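Local coordinates for lambda phage protein with carbohydrate-binding module (Shewanella oneidensis, PDB 2A5Z) that is of unknown function but adopts a jelly-roll fold with a carbohydrate-binding module, binds magnesium and may recognise carbohydrate, at residues E115-P127 with S242-K254. Residues are numbered along the deposited sequence; the frame is centred on the assembly and turned at random.
With MG (magnesium ion), chain F.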
ATOM      1  N   GLU C 115      23.262 -14.277  -3.213  1.00 18.69           N
ATOM      2  CA  GLU C 115      22.935 -14.860  -4.515  1.00 19.30           C
ATOM      3  C   GLU C 115      21.758 -14.161  -5.235  1.00 19.00           C
ATOM      4  O   GLU C 115      21.526 -14.398  -6.420  1.00 18.81           O
ATOM      5  CB  GLU C 115      22.690 -16.374  -4.387  1.00 19.58           C
ATOM      6  CG  GLU C 115      21.444 -16.743  -3.607  1.00 21.74           C
ATOM      7  CD  GLU C 115      21.680 -16.950  -2.103  1.00 24.59           C
ATOM      8  OE1 GLU C 115      20.715 -17.402  -1.438  1.00 26.54           O
ATOM      9  OE2 GLU C 115      22.800 -16.690  -1.591  1.00 23.48           O
ATOM     10  N   SER C 116      21.037 -13.296  -4.522  1.00 18.66           N
ATOM     11  CA  SER C 116      19.954 -12.503  -5.114  1.00 18.33           C
ATOM     12  C   SER C 116      20.470 -11.368  -6.005  1.00 18.54           C
ATOM     13  O   SER C 116      19.727 -10.848  -6.849  1.00 17.71           O
ATOM     14  CB  SER C 116      19.051 -11.918  -4.024  1.00 18.48           C
ATOM     15  OG  SER C 116      19.706 -10.884  -3.304  1.00 18.36           O
ATOM     16  N   GLU C 117      21.735 -10.985  -5.795  1.00 18.48           N
ATOM     17  CA  GLU C 117      22.390  -9.904  -6.552  1.00 18.41           C
ATOM     18  C   GLU C 117      21.499  -8.667  -6.633  1.00 18.28           C
ATOM     19  O   GLU C 117      21.295  -8.087  -7.706  1.00 18.40           O
ATOM     20  CB  GLU C 117      22.785 -10.362  -7.954  1.00 18.60           C
ATOM     21  CG  GLU C 117      23.703 -11.564  -7.978  1.00 19.57           C
ATOM     22  CD  GLU C 117      24.169 -11.911  -9.381  1.00 20.52           C
ATOM     23  OE1 GLU C 117      23.780 -12.978  -9.899  1.00 21.67           O
ATOM     24  OE2 GLU C 117      24.921 -11.113  -9.967  1.00 20.42           O
ATOM     25  N   LEU C 118      20.972  -8.281  -5.476  1.00 18.16           N
ATOM     26  CA  LEU C 118      20.128  -7.106  -5.335  1.00 18.06           C
ATOM     27  C   LEU C 118      20.784  -5.872  -5.951  1.00 18.63           C
ATOM     28  O   LEU C 118      21.988  -5.627  -5.781  1.00 18.58           O
ATOM     29  CB  LEU C 118      19.810  -6.862  -3.852  1.00 17.87           C
ATOM     30  CG  LEU C 118      19.069  -5.579  -3.447  1.00 17.95           C
ATOM     31  CD1 LEU C 118      17.595  -5.648  -3.807  1.00 16.67           C
ATOM     32  CD2 LEU C 118      19.224  -5.296  -1.958  1.00 17.50           C
ATOM     33  N   GLU C 119      19.970  -5.117  -6.674  1.00 18.97           N
ATOM     34  CA  GLU C 119      20.361  -3.841  -7.236  1.00 19.98           C
ATOM     35  C   GLU C 119      19.446  -2.766  -6.665  1.00 19.38           C
ATOM     36  O   GLU C 119      18.223  -2.890  -6.720  1.00 19.57           O
ATOM     37  CB  GLU C 119      20.215  -3.903  -8.753  1.00 20.46           C
ATOM     38  CG  GLU C 119      21.009  -2.886  -9.506  1.00 23.99           C
ATOM     39  CD  GLU C 119      21.038  -3.193 -10.983  1.00 28.50           C
ATOM     40  OE1 GLU C 119      21.485  -4.301 -11.359  1.00 30.09           O
ATOM     41  OE2 GLU C 119      20.592  -2.332 -11.768  1.00 31.55           O
ATOM     42  N   VAL C 120      20.037  -1.727  -6.092  1.00 18.88           N
ATOM     43  CA  VAL C 120      19.265  -0.613  -5.549  1.00 18.06           C
ATOM     44  C   VAL C 120      19.667   0.673  -6.270  1.00 17.95           C
ATOM     45  O   VAL C 120      20.852   1.000  -6.341  1.00 17.55           O
ATOM     46  CB  VAL C 120      19.466  -0.452  -4.017  1.00 18.11           C
ATOM     47  CG1 VAL C 120      18.644   0.743  -3.473  1.00 18.35           C
ATOM     48  CG2 VAL C 120      19.111  -1.739  -3.281  1.00 17.72           C
ATOM     49  N   THR C 121      18.681   1.378  -6.823  1.00 17.46           N
ATOM     50  CA  THR C 121      18.928   2.636  -7.511  1.00 17.12           C
ATOM     51  C   THR C 121      18.194   3.773  -6.803  1.00 17.16           C
ATOM     52  O   THR C 121      17.017   3.637  -6.482  1.00 16.94           O
ATOM     53  CB  THR C 121      18.514   2.563  -8.993  1.00 17.40           C
ATOM     54  OG1 THR C 121      19.099   1.394  -9.595  1.00 18.35           O
ATOM     55  CG2 THR C 121      18.992   3.800  -9.751  1.00 17.41           C
ATOM     56  N   VAL C 122      18.904   4.879  -6.560  1.00 16.33           N
ATOM     57  CA  VAL C 122      18.369   6.026  -5.819  1.00 16.67           C
ATOM     58  C   VAL C 122      18.607   7.332  -6.585  1.00 17.01           C
ATOM     59  O   VAL C 122      19.739   7.638  -6.976  1.00 17.16           O
ATOM     60  CB  VAL C 122      19.015   6.173  -4.404  1.00 16.49           C
ATOM     61  CG1 VAL C 122      18.424   7.384  -3.670  1.00 16.41           C
ATOM     62  CG2 VAL C 122      18.806   4.926  -3.566  1.00 15.64           C
ATOM     63  N   TYR C 123      17.535   8.090  -6.793  1.00 16.85           N
ATOM     64  CA  TYR C 123      17.611   9.410  -7.389  1.00 16.86           C
ATOM     65  C   TYR C 123      17.475  10.411  -6.255  1.00 17.30           C
ATOM     66  O   TYR C 123      16.440  10.443  -5.567  1.00 17.07           O
ATOM     67  CB  TYR C 123      16.494   9.609  -8.421  1.00 17.19           C
ATOM     68  CG  TYR C 123      16.590   8.675  -9.614  1.00 17.45           C
ATOM     69  CD1 TYR C 123      16.928   9.161 -10.882  1.00 18.03           C
ATOM     70  CD2 TYR C 123      16.353   7.309  -9.475  1.00 16.07           C
ATOM     71  CE1 TYR C 123      17.007   8.298 -11.989  1.00 17.16           C
ATOM     72  CE2 TYR C 123      16.441   6.437 -10.567  1.00 17.10           C
ATOM     73  CZ  TYR C 123      16.777   6.941 -11.817  1.00 18.19           C
ATOM     74  OH  TYR C 123      16.867   6.078 -12.895  1.00 18.60           O
ATOM     75  N   PHE C 124      18.518  11.215  -6.052  1.00 16.90           N
ATOM     76  CA  PHE C 124      18.603  12.076  -4.874  1.00 17.02           C
ATOM     77  C   PHE C 124      19.225  13.427  -5.176  1.00 17.60           C
ATOM     78  O   PHE C 124      20.017  13.563  -6.118  1.00 18.12           O
ATOM     79  CB  PHE C 124      19.369  11.374  -3.733  1.00 17.02           C
ATOM     80  CG  PHE C 124      20.837  11.150  -4.011  1.00 17.25           C
ATOM     81  CD1 PHE C 124      21.793  12.081  -3.593  1.00 16.76           C
ATOM     82  CD2 PHE C 124      21.268  10.003  -4.669  1.00 17.54           C
ATOM     83  CE1 PHE C 124      23.141  11.875  -3.832  1.00 17.84           C
ATOM     84  CE2 PHE C 124      22.626   9.797  -4.927  1.00 18.93           C
ATOM     85  CZ  PHE C 124      23.561  10.734  -4.497  1.00 18.20           C
ATOM     86  N   LYS C 125      18.863  14.420  -4.364  1.00 17.63           N
ATOM     87  CA  LYS C 125      19.358  15.782  -4.536  1.00 17.64           C
ATOM     88  C   LYS C 125      20.126  16.221  -3.302  1.00 17.58           C
ATOM     89  O   LYS C 125      19.624  16.128  -2.173  1.00 17.49           O
ATOM     90  CB  LYS C 125      18.200  16.758  -4.802  1.00 17.36           C
ATOM     91  CG  LYS C 125      18.655  18.171  -5.206  1.00 17.42           C
ATOM     92  CD  LYS C 125      17.489  19.104  -5.501  1.00 17.83           C
ATOM     93  CE  LYS C 125      18.013  20.443  -6.048  1.00 19.75           C
ATOM     94  NZ  LYS C 125      16.943  21.448  -6.277  1.00 18.66           N
ATOM     95  N   THR C 126      21.339  16.716  -3.521  1.00 17.66           N
ATOM     96  CA  THR C 126      22.118  17.294  -2.435  1.00 17.76           C
ATOM     97  C   THR C 126      21.416  18.541  -1.868  1.00 17.70           C
ATOM     98  O   THR C 126      20.695  19.232  -2.596  1.00 17.60           O
ATOM     99  CB  THR C 126      23.557  17.608  -2.868  1.00 17.62           C
ATOM    100  OG1 THR C 126      23.547  18.365  -4.085  1.00 17.48           O
ATOM    101  CG2 THR C 126      24.325  16.309  -3.076  1.00 18.34           C
ATOM    102  N   PRO C 127      21.593  18.805  -0.555  1.00 17.86           N
ATOM    103  CA  PRO C 127      21.011  20.003   0.060  1.00 17.83           C
ATOM    104  C   PRO C 127      21.618  21.292  -0.518  1.00 17.95           C
ATOM    105  O   PRO C 127      22.636  21.232  -1.217  1.00 17.78           O
ATOM    106  CB  PRO C 127      21.375  19.847   1.545  1.00 17.79           C
ATOM    107  CG  PRO C 127      22.531  18.917   1.583  1.00 18.23           C
ATOM    108  CD  PRO C 127      22.358  17.996   0.417  1.00 17.83           C
ATOM    109  N   SER C 242      19.496  21.029   6.359  1.00 18.38           N
ATOM    110  CA  SER C 242      18.973  20.219   5.258  1.00 18.48           C
ATOM    111  C   SER C 242      19.795  18.946   5.097  1.00 18.07           C
ATOM    112  O   SER C 242      21.032  18.973   5.195  1.00 18.55           O
ATOM    113  CB  SER C 242      18.969  20.997   3.938  1.00 18.61           C
ATOM    114  OG  SER C 242      18.007  22.040   3.943  1.00 20.21           O
ATOM    115  N   LEU C 243      19.098  17.834   4.884  1.00 17.23           N
ATOM    116  CA  LEU C 243      19.736  16.558   4.551  1.00 16.58           C
ATOM    117  C   LEU C 243      19.495  16.281   3.070  1.00 16.38           C
ATOM    118  O   LEU C 243      19.067  17.174   2.337  1.00 16.26           O
ATOM    119  CB  LEU C 243      19.201  15.428   5.453  1.00 16.24           C
ATOM    120  CG  LEU C 243      19.315  15.680   6.974  1.00 15.33           C
ATOM    121  CD1 LEU C 243      18.891  14.459   7.776  1.00 13.56           C
ATOM    122  CD2 LEU C 243      20.720  16.125   7.382  1.00 15.89           C
ATOM    123  N   ILE C 244      19.754  15.061   2.619  1.00 16.49           N
ATOM    124  CA  ILE C 244      19.604  14.760   1.200  1.00 17.08           C
ATOM    125  C   ILE C 244      18.127  14.463   0.850  1.00 17.11           C
ATOM    126  O   ILE C 244      17.462  13.701   1.544  1.00 18.07           O
ATOM    127  CB  ILE C 244      20.638  13.671   0.759  1.00 17.09           C
ATOM    128  CG1 ILE C 244      22.043  14.318   0.687  1.00 17.12           C
ATOM    129  CG2 ILE C 244      20.234  13.003  -0.560  1.00 17.20           C
ATOM    130  CD1 ILE C 244      23.199  13.389   0.296  1.00 17.49           C
ATOM    131  N   SER C 245      17.619  15.108  -0.199  1.00 17.12           N
ATOM    132  CA  SER C 245      16.245  14.900  -0.668  1.00 16.62           C
ATOM    133  C   SER C 245      16.158  13.649  -1.525  1.00 16.60           C
ATOM    134  O   SER C 245      17.115  13.299  -2.199  1.00 17.04           O
ATOM    135  CB  SER C 245      15.760  16.106  -1.476  1.00 16.53           C
ATOM    136  OG  SER C 245      15.871  17.302  -0.722  1.00 16.66           O
ATOM    137  N   ILE C 246      15.011  12.975  -1.504  1.00 16.44           N
ATOM    138  CA  ILE C 246      14.829  11.765  -2.327  1.00 16.13           C
ATOM    139  C   ILE C 246      13.622  11.870  -3.271  1.00 15.89           C
ATOM    140  O   ILE C 246      12.514  12.253  -2.863  1.00 14.63           O
ATOM    141  CB  ILE C 246      14.832  10.447  -1.486  1.00 16.16           C
ATOM    142  CG1 ILE C 246      14.750   9.202  -2.400  1.00 16.17           C
ATOM    143  CG2 ILE C 246      13.750  10.482  -0.383  1.00 16.63           C
ATOM    144  CD1 ILE C 246      15.220   7.904  -1.750  1.00 16.72           C
ATOM    145  N   ASP C 247      13.887  11.547  -4.537  1.00 15.35           N
ATOM    146  CA  ASP C 247      12.899  11.527  -5.608  1.00 15.34           C
ATOM    147  C   ASP C 247      12.362  10.097  -5.775  1.00 15.46           C
ATOM    148  O   ASP C 247      11.164   9.878  -5.841  1.00 14.78           O
ATOM    149  CB  ASP C 247      13.578  12.000  -6.910  1.00 15.31           C
ATOM    150  CG  ASP C 247      12.689  11.874  -8.149  1.00 16.51           C
ATOM    151  OD1 ASP C 247      11.457  11.917  -8.024  1.00 16.17           O
ATOM    152  OD2 ASP C 247      13.229  11.756  -9.274  1.00 17.10           O
ATOM    153  N   LEU C 248      13.261   9.122  -5.802  1.00 15.28           N
ATOM    154  CA  LEU C 248      12.920   7.805  -6.310  1.00 16.00           C
ATOM    155  C   LEU C 248      13.909   6.762  -5.813  1.00 16.22           C
ATOM    156  O   LEU C 248      15.119   7.007  -5.787  1.00 15.84           O
ATOM    157  CB  LEU C 248      12.918   7.851  -7.850  1.00 15.62           C
ATOM    158  CG  LEU C 248      12.752   6.617  -8.745  1.00 16.38           C
ATOM    159  CD1 LEU C 248      11.473   5.876  -8.425  1.00 16.56           C
ATOM    160  CD2 LEU C 248      12.764   7.037 -10.207  1.00 15.94           C
ATOM    161  N   ILE C 249      13.383   5.606  -5.418  1.00 16.29           N
ATOM    162  CA  ILE C 249      14.206   4.451  -5.080  1.00 16.84           C
ATOM    163  C   ILE C 249      13.644   3.227  -5.804  1.00 17.00           C
ATOM    164  O   ILE C 249      12.435   3.122  -5.984  1.00 17.23           O
ATOM    165  CB  ILE C 249      14.307   4.237  -3.527  1.00 16.72           C
ATOM    166  CG1 ILE C 249      15.380   3.191  -3.179  1.00 17.38           C
ATOM    167  CG2 ILE C 249      12.932   3.929  -2.897  1.00 17.03           C
ATOM    168  CD1 ILE C 249      15.791   3.179  -1.702  1.00 16.76           C
ATOM    169  N   GLU C 250      14.524   2.329  -6.236  1.00 17.47           N
ATOM    170  CA  GLU C 250      14.130   1.096  -6.922  1.00 18.36           C
ATOM    171  C   GLU C 250      14.923  -0.090  -6.367  1.00 18.04           C
ATOM    172  O   GLU C 250      16.128   0.015  -6.169  1.00 17.97           O
ATOM    173  CB  GLU C 250      14.361   1.242  -8.431  1.00 18.12           C
ATOM    174  CG  GLU C 250      14.170  -0.040  -9.232  1.00 20.34           C
ATOM    175  CD  GLU C 250      14.718   0.069 -10.657  1.00 21.08           C
ATOM    176  OE1 GLU C 250      13.920   0.290 -11.595  1.00 22.98           O
ATOM    177  OE2 GLU C 250      15.949  -0.058 -10.835  1.00 25.82           O
ATOM    178  N   PHE C 251      14.229  -1.202  -6.114  1.00 18.10           N
ATOM    179  CA  PHE C 251      14.839  -2.472  -5.691  1.00 18.14           C
ATOM    180  C   PHE C 251      14.579  -3.548  -6.747  1.00 18.45           C
ATOM    181  O   PHE C 251      13.428  -3.754  -7.147  1.00 17.64           O
ATOM    182  CB  PHE C 251      14.231  -2.958  -4.366  1.00 18.07           C
ATOM    183  CG  PHE C 251      14.633  -2.145  -3.168  1.00 17.65           C
ATOM    184  CD1 PHE C 251      15.632  -2.591  -2.319  1.00 19.12           C
ATOM    185  CD2 PHE C 251      14.001  -0.940  -2.882  1.00 18.60           C
ATOM    186  CE1 PHE C 251      16.007  -1.840  -1.197  1.00 19.24           C
ATOM    187  CE2 PHE C 251      14.368  -0.173  -1.768  1.00 18.08           C
ATOM    188  CZ  PHE C 251      15.376  -0.623  -0.932  1.00 18.85           C
ATOM    189  N   LYS C 252      15.632  -4.236  -7.183  1.00 18.69           N
ATOM    190  CA  LYS C 252      15.467  -5.444  -8.016  1.00 19.96           C
ATOM    191  C   LYS C 252      16.452  -6.562  -7.698  1.00 19.80           C
ATOM    192  O   LYS C 252      17.649  -6.321  -7.526  1.00 19.74           O
ATOM    193  CB  LYS C 252      15.464  -5.138  -9.520  1.00 19.95           C
ATOM    194  CG  LYS C 252      16.478  -4.151  -9.997  1.00 21.07           C
ATOM    195  CD  LYS C 252      16.251  -3.844 -11.490  1.00 21.96           C
ATOM    196  CE  LYS C 252      17.313  -2.888 -12.001  1.00 25.83           C
ATOM    197  NZ  LYS C 252      17.253  -2.665 -13.486  1.00 27.60           N
ATOM    198  N   ALA C 253      15.931  -7.784  -7.637  1.00 19.70           N
ATOM    199  CA  ALA C 253      16.711  -8.948  -7.224  1.00 19.83           C
ATOM    200  C   ALA C 253      16.199 -10.226  -7.877  1.00 20.11           C
ATOM    201  O   ALA C 253      15.067 -10.270  -8.370  1.00 20.08           O
ATOM    202  CB  ALA C 253      16.667  -9.084  -5.718  1.00 19.48           C
ATOM    203  N   LYS C 254      17.035 -11.263  -7.874  1.00 20.38           N
ATOM    204  CA  LYS C 254      16.615 -12.598  -8.278  1.00 21.40           C
ATOM    205  C   LYS C 254      16.284 -13.387  -7.018  1.00 21.05           C
ATOM    206  O   LYS C 254      17.065 -13.384  -6.069  1.00 21.23           O
ATOM    207  CB  LYS C 254      17.728 -13.295  -9.063  1.00 21.46           C
ATOM    208  CG  LYS C 254      18.065 -12.617 -10.383  1.00 22.87           C
ATOM    209  CD  LYS C 254      18.962 -13.490 -11.267  1.00 23.66           C
ATOM    210  CE  LYS C 254      20.398 -12.953 -11.362  1.00 26.76           C
ATOM    211  NZ  LYS C 254      21.135 -13.674 -12.455  1.00 27.79           N
TER
HETATM  212 MG    MG F 701       9.765  10.977  -7.060  1.00 15.28          MG
HETATM  213  O   HOH W   1      19.359  -7.974  -9.906  1.00 35.00           O
HETATM  214  O   HOH W   2      17.747  -0.832  -9.122  1.00 14.86           O
HETATM  215  O   HOH W   3      19.392  -0.862 -13.593  1.00 27.84           O
HETATM  216  O   HOH W   4      18.146   1.130 -12.015  1.00 28.65           O
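Y123 and L248 face each other across antiparallel strands 119-125 and 248-254 of the jelly roll. L248 lays CD2 over one face of the tyrosine ring, a CH-pi contact 4.0 Å from the centroid; with Y123 CG beside the backbone N (chi1 -64°), the ring leans over L248, and its OH bonds to A260 O of the second subunit. A classic beta bulge interrupts the pairing here: D247 N gives Y123 O a bond of 3.0 Å, L248 N only a weak one. D247 holds magnesium through its O and OD1, each at 2.2 Å, with D54, F88 and G89 completing the protein ligands. Its OD2 hydrogen-bonds H87 of the same chain and salt-bridges R259 of the second subunit. On the other sheet face, V120 CG2 meets F251 CD1 at 3.7 Å and CG1 lies over one ring face, toward the rim, while L118 CD1 meets the edge. Back on the Y123 face, E119 and K252 run side by side; a water bridges E119 OE2 and K252 NZ, whose direct salt bridge is long (3.8 Å). One face is thus apolar, whereas the other passes from water-linked charges to Y123-L248 and then D247, which the bulge probably helps aim at the metal.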